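Local structure of histone fold protein (Methanopyrus kandleri, 1F1E) at residues T37-V42 / D106-L111; L70-V75 / C113-E118; E117-K122 / K142-S147. The protein probably binds and compacts DNA as an archaeal histone, with two histone folds in one chain that pairs with a second copy. One frame throughout, in Å; residues are numbered along the deposited sequence.

Contact 1 of 3, residues T37-V42 / D106-L111; sequences TMAEYV and DLYNKL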
loop_
_atom_site.group_PDB
_atom_site.type_symbol
_atom_site.label_atom_id
_atom_site.label_comp_id
_atom_site.label_asym_id
_atom_site.label_seq_id
_atom_site.Cartn_x
_atom_site.Cartn_y
_atom_site.Cartn_z
ATOM N N THR A 37 0.200 -5.379 14.066
ATOM C CA THR A 37 -0.891 -4.884 13.229
ATOM C C THR A 37 -0.550 -4.995 11.755
ATOM O O THR A 37 -1.376 -5.419 10.954
ATOM C CB THR A 37 -1.157 -3.406 13.601
ATOM O OG1 THR A 37 -1.738 -3.362 14.899
ATOM C CG2 THR A 37 -2.136 -2.751 12.669
HETATM N N MSE A 38 0.734 -4.652 11.410
HETATM C CA MSE A 38 1.208 -4.839 10.047
HETATM C C MSE A 38 1.195 -6.297 9.646
HETATM O O MSE A 38 0.776 -6.625 8.549
HETATM C CB MSE A 38 2.599 -4.240 9.876
HETATM C CG MSE A 38 3.158 -4.419 8.513
HETATM SE SE MSE A 38 4.074 -5.957 8.239
HETATM C CE MSE A 38 5.495 -5.767 9.287
ATOM N N ALA A 39 1.646 -7.177 10.504
ATOM C CA ALA A 39 1.644 -8.594 10.186
ATOM C C ALA A 39 0.239 -9.076 9.907
ATOM O O ALA A 39 -0.001 -9.871 8.981
ATOM C CB ALA A 39 2.302 -9.411 11.287
ATOM N N GLU A 40 -0.737 -8.617 10.710
ATOM C CA GLU A 40 -2.121 -9.012 10.507
ATOM C C GLU A 40 -2.669 -8.458 9.210
ATOM O O GLU A 40 -3.382 -9.158 8.485
ATOM C CB GLU A 40 -2.923 -8.584 11.745
ATOM C CG GLU A 40 -4.377 -8.923 11.634
ATOM C CD GLU A 40 -5.127 -8.933 12.945
ATOM O OE1 GLU A 40 -4.556 -8.557 13.947
ATOM O OE2 GLU A 40 -6.264 -9.367 12.904
ATOM N N TYR A 41 -2.365 -7.218 8.913
ATOM C CA TYR A 41 -2.757 -6.580 7.698
ATOM C C TYR A 41 -2.249 -7.369 6.486
ATOM O O TYR A 41 -2.939 -7.626 5.526
ATOM C CB TYR A 41 -2.240 -5.125 7.705
ATOM C CG TYR A 41 -2.184 -4.547 6.308
ATOM C CD1 TYR A 41 -3.256 -4.040 5.610
ATOM C CD2 TYR A 41 -0.968 -4.479 5.669
ATOM C CE1 TYR A 41 -3.088 -3.534 4.349
ATOM C CE2 TYR A 41 -0.774 -3.978 4.391
ATOM C CZ TYR A 41 -1.881 -3.494 3.738
ATOM O OH TYR A 41 -1.713 -2.982 2.458
ATOM N N VAL A 42 -0.968 -7.773 6.553
ATOM C CA VAL A 42 -0.339 -8.517 5.478
ATOM C C VAL A 42 -0.989 -9.880 5.357
ATOM O O VAL A 42 -1.257 -10.354 4.268
ATOM C CB VAL A 42 1.165 -8.638 5.637
ATOM C CG1 VAL A 42 1.750 -9.510 4.564
ATOM C CG2 VAL A 42 1.801 -7.238 5.561
ATOM N N ASP A 106 6.981 -19.390 4.521
ATOM C CA ASP A 106 8.279 -18.794 4.619
ATOM C C ASP A 106 8.321 -17.437 3.932
ATOM O O ASP A 106 9.050 -16.554 4.425
ATOM C CB ASP A 106 9.309 -19.711 3.966
ATOM C CG ASP A 106 9.610 -20.959 4.708
ATOM O OD1 ASP A 106 9.187 -21.052 5.876
ATOM O OD2 ASP A 106 10.328 -21.815 4.142
ATOM N N LEU A 107 7.664 -17.303 2.802
ATOM C CA LEU A 107 7.710 -15.994 2.112
ATOM C C LEU A 107 6.902 -14.969 2.870
ATOM O O LEU A 107 7.337 -13.800 2.899
ATOM C CB LEU A 107 7.359 -16.139 0.633
ATOM C CG LEU A 107 7.548 -14.826 -0.158
ATOM C CD1 LEU A 107 8.946 -14.283 -0.057
ATOM C CD2 LEU A 107 7.164 -15.171 -1.596
ATOM N N TYR A 108 5.795 -15.339 3.485
ATOM C CA TYR A 108 5.086 -14.398 4.372
ATOM C C TYR A 108 5.994 -13.940 5.507
ATOM O O TYR A 108 6.075 -12.739 5.835
ATOM C CB TYR A 108 3.855 -15.105 4.903
ATOM C CG TYR A 108 3.196 -14.283 5.995
ATOM C CD1 TYR A 108 2.512 -13.114 5.721
ATOM C CD2 TYR A 108 3.291 -14.652 7.296
ATOM C CE1 TYR A 108 1.944 -12.406 6.754
ATOM C CE2 TYR A 108 2.742 -13.960 8.352
ATOM C CZ TYR A 108 2.057 -12.793 8.054
ATOM O OH TYR A 108 1.521 -12.116 9.078
ATOM N N ASN A 109 6.713 -14.906 6.119
ATOM C CA ASN A 109 7.653 -14.562 7.168
ATOM C C ASN A 109 8.740 -13.613 6.663
ATOM O O ASN A 109 8.965 -12.561 7.300
ATOM C CB ASN A 109 8.252 -15.872 7.698
ATOM C CG ASN A 109 8.697 -15.813 9.127
ATOM O OD1 ASN A 109 8.704 -14.804 9.800
ATOM N ND2 ASN A 109 9.080 -17.012 9.584
ATOM N N LYS A 110 9.346 -13.921 5.531
ATOM C CA LYS A 110 10.349 -12.983 4.989
ATOM C C LYS A 110 9.757 -11.640 4.672
ATOM O O LYS A 110 10.393 -10.623 4.896
ATOM C CB LYS A 110 10.944 -13.595 3.700
ATOM C CG LYS A 110 11.895 -14.734 3.993
ATOM C CD LYS A 110 12.588 -15.214 2.463
ATOM N N LEU A 111 8.521 -11.587 4.197
ATOM C CA LEU A 111 7.898 -10.315 3.898
ATOM C C LEU A 111 7.727 -9.496 5.164
ATOM O O LEU A 111 8.047 -8.313 5.151
ATOM C CB LEU A 111 6.564 -10.595 3.219
ATOM C CG LEU A 111 5.691 -9.405 2.818
ATOM C CD1 LEU A 111 6.472 -8.369 2.010
ATOM C CD2 LEU A 111 4.444 -9.830 2.066
#
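The Y108 ring reaches from helix 102-129 to the backbone of helix 25-51, where its hydroxyl meets A39. There is one hydrogen bond across the contact. Y108 OH donates to A39 O at 2.7 Å, approaching from above the carbonyl plane, with a C=O...donor angle of 113°. The carbonyl oxygen lies at the edge of the ring, in its plane. A39 CB lies 3.6 Å from Y108 OH.

The rest is apolar. V42 CG1 sits at the ring edge, 3.6 Å from Y108 CE1. V42 CG1 also touches L111 CD2 at 3.7 Å, one turn further along. V42 holds CG1 opposite its backbone N (chi1 175°), which brings this methyl against both Y108 CE1 and L111 CD2. L63, V88, I91 and L92 also pack on Y108. A phenylalanine at Y108 would probably keep much of this packing but leave A39 O without its hydroxyl partner.

The helix segments cross at 140° with their axes 10.9 Å apart, and the Y108 side chain bridges most of it to A39. The buried phenol hydroxyl spends its proton on a main-chain carbonyl. The central helices of the two histone folds are thus joined by a polar link inside an oily interface.

Contact 2 of 3, residues L70-V75 / C113-E118; sequences LMVEGV and CRATEE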
loop_
_atom_site.group_PDB
_atom_site.type_symbol
_atom_site.label_atom_id
_atom_site.label_comp_id
_atom_site.label_asym_id
_atom_site.label_seq_id
_atom_site.Cartn_x
_atom_site.Cartn_y
_atom_site.Cartn_z
ATOM N N LEU A 70 3.136 -3.762 -2.134
ATOM C CA LEU A 70 3.615 -2.929 -1.045
ATOM C C LEU A 70 5.001 -2.341 -1.313
ATOM O O LEU A 70 5.452 -1.489 -0.509
ATOM C CB LEU A 70 3.665 -3.764 0.253
ATOM C CG LEU A 70 2.274 -4.257 0.683
ATOM C CD1 LEU A 70 2.393 -5.256 1.812
ATOM C CD2 LEU A 70 1.440 -3.047 1.116
HETATM N N MSE A 71 5.644 -2.792 -2.357
HETATM C CA MSE A 71 6.953 -2.294 -2.796
HETATM C C MSE A 71 8.002 -2.532 -1.692
HETATM O O MSE A 71 8.922 -1.788 -1.484
HETATM C CB MSE A 71 6.969 -0.880 -3.284
HETATM C CG MSE A 71 6.090 -0.684 -4.562
HETATM SE SE MSE A 71 5.825 1.115 -4.794
HETATM C CE MSE A 71 4.686 1.337 -3.410
ATOM N N VAL A 72 7.916 -3.669 -1.018
ATOM C CA VAL A 72 8.927 -4.078 -0.059
ATOM C C VAL A 72 10.097 -4.672 -0.843
ATOM O O VAL A 72 9.931 -5.604 -1.665
ATOM C CB VAL A 72 8.345 -5.104 0.922
ATOM C CG1 VAL A 72 9.357 -5.594 1.923
ATOM C CG2 VAL A 72 7.147 -4.491 1.687
ATOM N N GLU A 73 11.319 -4.150 -0.758
ATOM C CA GLU A 73 12.445 -4.608 -1.519
ATOM C C GLU A 73 13.181 -5.701 -0.765
ATOM O O GLU A 73 13.145 -5.598 0.461
ATOM C CB GLU A 73 13.478 -3.502 -1.818
ATOM C CG GLU A 73 12.818 -2.321 -2.439
ATOM C CD GLU A 73 12.832 -2.453 -3.964
ATOM O OE1 GLU A 73 13.690 -3.131 -4.566
ATOM O OE2 GLU A 73 11.911 -1.837 -4.515
ATOM N N GLY A 74 13.757 -6.560 -1.569
ATOM C CA GLY A 74 14.671 -7.569 -1.049
ATOM C C GLY A 74 14.001 -8.619 -0.196
ATOM O O GLY A 74 14.672 -9.116 0.717
ATOM N N VAL A 75 12.756 -8.948 -0.474
ATOM C CA VAL A 75 12.085 -9.911 0.360
ATOM C C VAL A 75 12.639 -11.318 0.157
ATOM O O VAL A 75 12.959 -12.073 1.099
ATOM C CB VAL A 75 10.551 -9.887 0.103
ATOM C CG1 VAL A 75 9.921 -11.049 0.874
ATOM C CG2 VAL A 75 10.024 -8.538 0.506
ATOM N N CYS A 113 9.179 -9.743 8.040
ATOM C CA CYS A 113 10.448 -9.414 8.672
ATOM C C CYS A 113 11.223 -8.378 7.851
ATOM O O CYS A 113 11.727 -7.432 8.471
ATOM C CB CYS A 113 11.248 -10.679 8.900
ATOM S SG CYS A 113 10.510 -11.804 10.091
ATOM N N ARG A 114 11.266 -8.589 6.546
ATOM C CA ARG A 114 11.943 -7.620 5.714
ATOM C C ARG A 114 11.242 -6.274 5.808
ATOM O O ARG A 114 11.879 -5.223 5.860
ATOM C CB ARG A 114 12.002 -8.063 4.276
ATOM C CG ARG A 114 12.570 -7.049 3.311
ATOM C CD ARG A 114 14.026 -6.658 3.610
ATOM N NE ARG A 114 14.350 -5.525 2.814
ATOM C CZ ARG A 114 15.130 -4.490 3.056
ATOM N NH1 ARG A 114 15.781 -4.411 4.191
ATOM N NH2 ARG A 114 15.243 -3.540 2.147
ATOM N N ALA A 115 9.899 -6.246 5.875
ATOM C CA ALA A 115 9.165 -5.006 5.993
ATOM C C ALA A 115 9.514 -4.299 7.292
ATOM O O ALA A 115 9.687 -3.079 7.333
ATOM C CB ALA A 115 7.690 -5.231 5.887
ATOM N N THR A 116 9.709 -5.058 8.350
ATOM C CA THR A 116 10.099 -4.489 9.637
ATOM C C THR A 116 11.534 -3.908 9.590
ATOM O O THR A 116 11.712 -2.795 10.055
ATOM C CB THR A 116 9.967 -5.567 10.713
ATOM O OG1 THR A 116 8.629 -5.994 10.816
ATOM C CG2 THR A 116 10.305 -5.035 12.097
ATOM N N GLU A 117 12.452 -4.657 8.998
ATOM C CA GLU A 117 13.803 -4.183 8.803
ATOM C C GLU A 117 13.829 -2.929 7.955
ATOM O O GLU A 117 14.505 -1.957 8.238
ATOM C CB GLU A 117 14.592 -5.314 8.137
ATOM C CG GLU A 117 16.062 -4.982 7.910
ATOM C CD GLU A 117 16.695 -6.159 7.180
ATOM O OE1 GLU A 117 16.448 -6.356 5.983
ATOM O OE2 GLU A 117 17.425 -6.844 7.902
ATOM N N GLU A 118 13.042 -2.918 6.892
ATOM C CA GLU A 118 12.933 -1.752 6.027
ATOM C C GLU A 118 12.369 -0.528 6.752
ATOM O O GLU A 118 12.812 0.613 6.565
ATOM C CB GLU A 118 12.083 -2.073 4.826
ATOM C CG GLU A 118 12.195 -1.129 3.686
ATOM C CD GLU A 118 11.385 -1.798 2.558
ATOM O OE1 GLU A 118 11.918 -2.102 1.485
ATOM O OE2 GLU A 118 10.186 -2.001 2.834
#
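R114 and E118 hold the E73 carbonyl and amide respectively. R114 NE donates to E73 O at 2.6 Å, nearly straight at 176°, and the oxygen lies in the guanidinium plane. NH2 of R114 adds a weak bond to the same oxygen. In the other direction, in the E118 conformer described, E73 N donates to E118 OE1 at 3.1 Å and meets that oxygen on its syn side. Next to these bonds V72 CG1 packs 3.8 Å from R114 CG. V72 also touches A115, with CG2 4.3 Å from CB. The R114 chain bends at chi2 (62°), which folds its guanidinium group back to the E73 carbonyl.

The next shell holds the two charged groups. R114 NH1 makes a salt bridge with E117 OE1 at 2.7 Å and another with E121. CB of E118 lies over the centre of one guanidinium face. In the same conformer E118 OE2 pairs with K150 of the second subunit, so the carboxylate that receives the E73 amide also faces the dimer partner.

Further out, the chain leaves helix 60-70 at M71, a selenomethionine with positive phi, through a Schellman motif. This turns the backbone toward helix 102-129. The site is the start of the linker between two tandem histone folds, where it lies against the long central helix of the second.

Contact 3 of 3, residues E117-K122 / K142-S147; sequences EELGEK and KAITYS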
loop_
_atom_site.group_PDB
_atom_site.type_symbol
_atom_site.label_atom_id
_atom_site.label_comp_id
_atom_site.label_asym_id
_atom_site.label_seq_id
_atom_site.Cartn_x
_atom_site.Cartn_y
_atom_site.Cartn_z
ATOM N N GLU A 117 12.452 -4.657 8.998
ATOM C CA GLU A 117 13.803 -4.183 8.803
ATOM C C GLU A 117 13.829 -2.929 7.955
ATOM O O GLU A 117 14.505 -1.957 8.238
ATOM C CB GLU A 117 14.592 -5.314 8.137
ATOM C CG GLU A 117 16.062 -4.982 7.910
ATOM C CD GLU A 117 16.695 -6.159 7.180
ATOM O OE1 GLU A 117 16.448 -6.356 5.983
ATOM O OE2 GLU A 117 17.425 -6.844 7.902
ATOM N N GLU A 118 13.042 -2.918 6.892
ATOM C CA GLU A 118 12.933 -1.752 6.027
ATOM C C GLU A 118 12.369 -0.528 6.752
ATOM O O GLU A 118 12.812 0.613 6.565
ATOM C CB GLU A 118 12.083 -2.073 4.826
ATOM C CG GLU A 118 12.195 -1.129 3.686
ATOM C CD GLU A 118 11.385 -1.798 2.558
ATOM O OE1 GLU A 118 11.918 -2.102 1.485
ATOM O OE2 GLU A 118 10.186 -2.001 2.834
ATOM N N LEU A 119 11.438 -0.826 7.633
ATOM C CA LEU A 119 10.967 0.278 8.496
ATOM C C LEU A 119 12.072 0.844 9.359
ATOM O O LEU A 119 12.141 2.067 9.552
ATOM C CB LEU A 119 9.822 -0.245 9.336
ATOM C CG LEU A 119 8.943 0.780 10.029
ATOM C CD1 LEU A 119 8.098 1.541 8.978
ATOM C CD2 LEU A 119 8.158 0.132 11.143
ATOM N N GLY A 120 12.929 -0.018 9.878
ATOM C CA GLY A 120 14.051 0.424 10.669
ATOM C C GLY A 120 14.988 1.266 9.813
ATOM O O GLY A 120 15.526 2.301 10.194
ATOM N N GLU A 121 15.213 0.860 8.568
ATOM C CA GLU A 121 16.050 1.676 7.699
ATOM C C GLU A 121 15.469 3.059 7.481
ATOM O O GLU A 121 16.164 4.083 7.468
ATOM C CB GLU A 121 16.205 1.019 6.339
ATOM C CG GLU A 121 16.930 -0.289 6.362
ATOM C CD GLU A 121 16.937 -1.033 5.042
ATOM O OE1 GLU A 121 17.380 -2.190 5.050
ATOM O OE2 GLU A 121 16.620 -0.461 3.954
ATOM N N LYS A 122 14.168 3.138 7.243
ATOM C CA LYS A 122 13.534 4.394 7.010
ATOM C C LYS A 122 13.571 5.272 8.264
ATOM O O LYS A 122 13.823 6.482 8.196
ATOM C CB LYS A 122 12.083 4.167 6.525
ATOM C CG LYS A 122 11.436 5.485 6.017
ATOM C CD LYS A 122 12.104 5.969 4.753
ATOM C CE LYS A 122 11.515 7.198 4.107
ATOM N NZ LYS A 122 12.446 7.458 2.952
ATOM N N LYS A 142 7.029 8.530 11.581
ATOM C CA LYS A 142 7.146 9.079 10.224
ATOM C C LYS A 142 7.427 8.001 9.190
ATOM O O LYS A 142 6.884 7.984 8.082
ATOM C CB LYS A 142 8.295 10.105 10.201
ATOM C CG LYS A 142 8.119 11.486 10.774
ATOM C CD LYS A 142 9.472 12.195 10.646
ATOM C CE LYS A 142 9.626 13.615 11.135
ATOM N NZ LYS A 142 10.996 14.146 10.812
ATOM N N ALA A 143 8.287 7.016 9.614
ATOM C CA ALA A 143 8.540 5.895 8.733
ATOM C C ALA A 143 7.292 5.077 8.408
ATOM O O ALA A 143 7.058 4.679 7.252
ATOM C CB ALA A 143 9.622 4.999 9.322
ATOM N N ILE A 144 6.444 4.856 9.426
ATOM C CA ILE A 144 5.168 4.173 9.222
ATOM C C ILE A 144 4.279 4.939 8.283
ATOM O O ILE A 144 3.743 4.337 7.356
ATOM C CB ILE A 144 4.554 3.906 10.604
ATOM C CG1 ILE A 144 5.290 2.855 11.423
ATOM C CG2 ILE A 144 3.109 3.547 10.467
ATOM C CD1 ILE A 144 4.971 2.811 12.896
ATOM N N THR A 145 4.126 6.231 8.581
ATOM C CA THR A 145 3.148 6.992 7.798
ATOM C C THR A 145 3.580 7.064 6.347
ATOM O O THR A 145 2.770 6.923 5.439
ATOM C CB THR A 145 3.054 8.385 8.419
ATOM O OG1 THR A 145 2.294 8.302 9.609
ATOM C CG2 THR A 145 2.332 9.238 7.418
ATOM N N TYR A 146 4.876 7.285 6.142
ATOM C CA TYR A 146 5.390 7.490 4.806
ATOM C C TYR A 146 5.274 6.172 4.085
ATOM O O TYR A 146 4.689 6.053 3.017
ATOM C CB TYR A 146 6.819 7.991 4.894
ATOM C CG TYR A 146 7.420 8.372 3.586
ATOM C CD1 TYR A 146 8.006 7.389 2.775
ATOM C CD2 TYR A 146 7.466 9.691 3.124
ATOM C CE1 TYR A 146 8.577 7.689 1.565
ATOM C CE2 TYR A 146 8.011 10.013 1.910
ATOM C CZ TYR A 146 8.561 9.006 1.153
ATOM O OH TYR A 146 9.132 9.305 -0.038
ATOM N N SER A 147 5.866 5.125 4.679
ATOM C CA SER A 147 6.005 3.916 3.928
ATOM C C SER A 147 4.758 3.066 3.718
ATOM O O SER A 147 4.739 2.290 2.763
ATOM C CB SER A 147 7.131 3.080 4.525
ATOM O OG SER A 147 6.742 2.513 5.735
#
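K122 lies across A143 and Y146, and its side chain meets helix 137-147 along much of its length. CB comes first, 3.8 Å from the CB of A143. CG follows at the same distance from that methyl and also nears A143 CA. Here the chain bends, with chi2 at 67°, and then runs extended through CD. CE reaches the Y146 ring. K122 CE lies 3.8 Å from Y146 CD1 and makes an off-centre CH-pi contact, 4.2 Å from the ring centroid and 29° off the normal. NZ passes near Y146 CE1 and ends in a salt bridge with E125, a residue of its own helix.

The two helices are the long central helix and the C-terminal helix of the second histone fold. Their segments cross at 112° with axes 9.1 Å apart. A small residue, A143, stands at the nearest point, opposite K122.

L119 meets the same A143 methyl. Its CD1 touches the methyl of A143 and packs 3.9 Å from I144 CG1, while CD2 lies against the same I144 atom. F34 of helix 25-51 packs on both L119 and I144. L119 CD1 also comes 3.6 Å from S147 OG. That hydroxyl is satisfied within its own helix: S147 OG donates to A143 O at 2.7 Å. The S147 amide reaches the same oxygen from the opposite face of the carbonyl plane. Beyond this, the backbone of Y146 and S147 hydrogen-bonds to the second subunit, and Y146 packs on T145 of that chain.

Overall arrangement
All three contacts use helix 102-129, and they follow one another along it from 106 to 122. Contact 1 brings in helix 25-51 from the first histone fold. Contact 2 brings in the segment just after helix 60-70, and contact 3 brings in helix 137-147 of the second fold. Contacts 1 and 2 alternate along the chain and touch; their centres are about 10 Å apart. Contacts 2 and 3 share E117 and E118 and are equally spaced. Contacts 1 and 3 come in series, about 15 Å apart between centres. One long helix therefore joins both folds of the chain, and all three contacts reach the second subunit, contact 1 through Y41 alone.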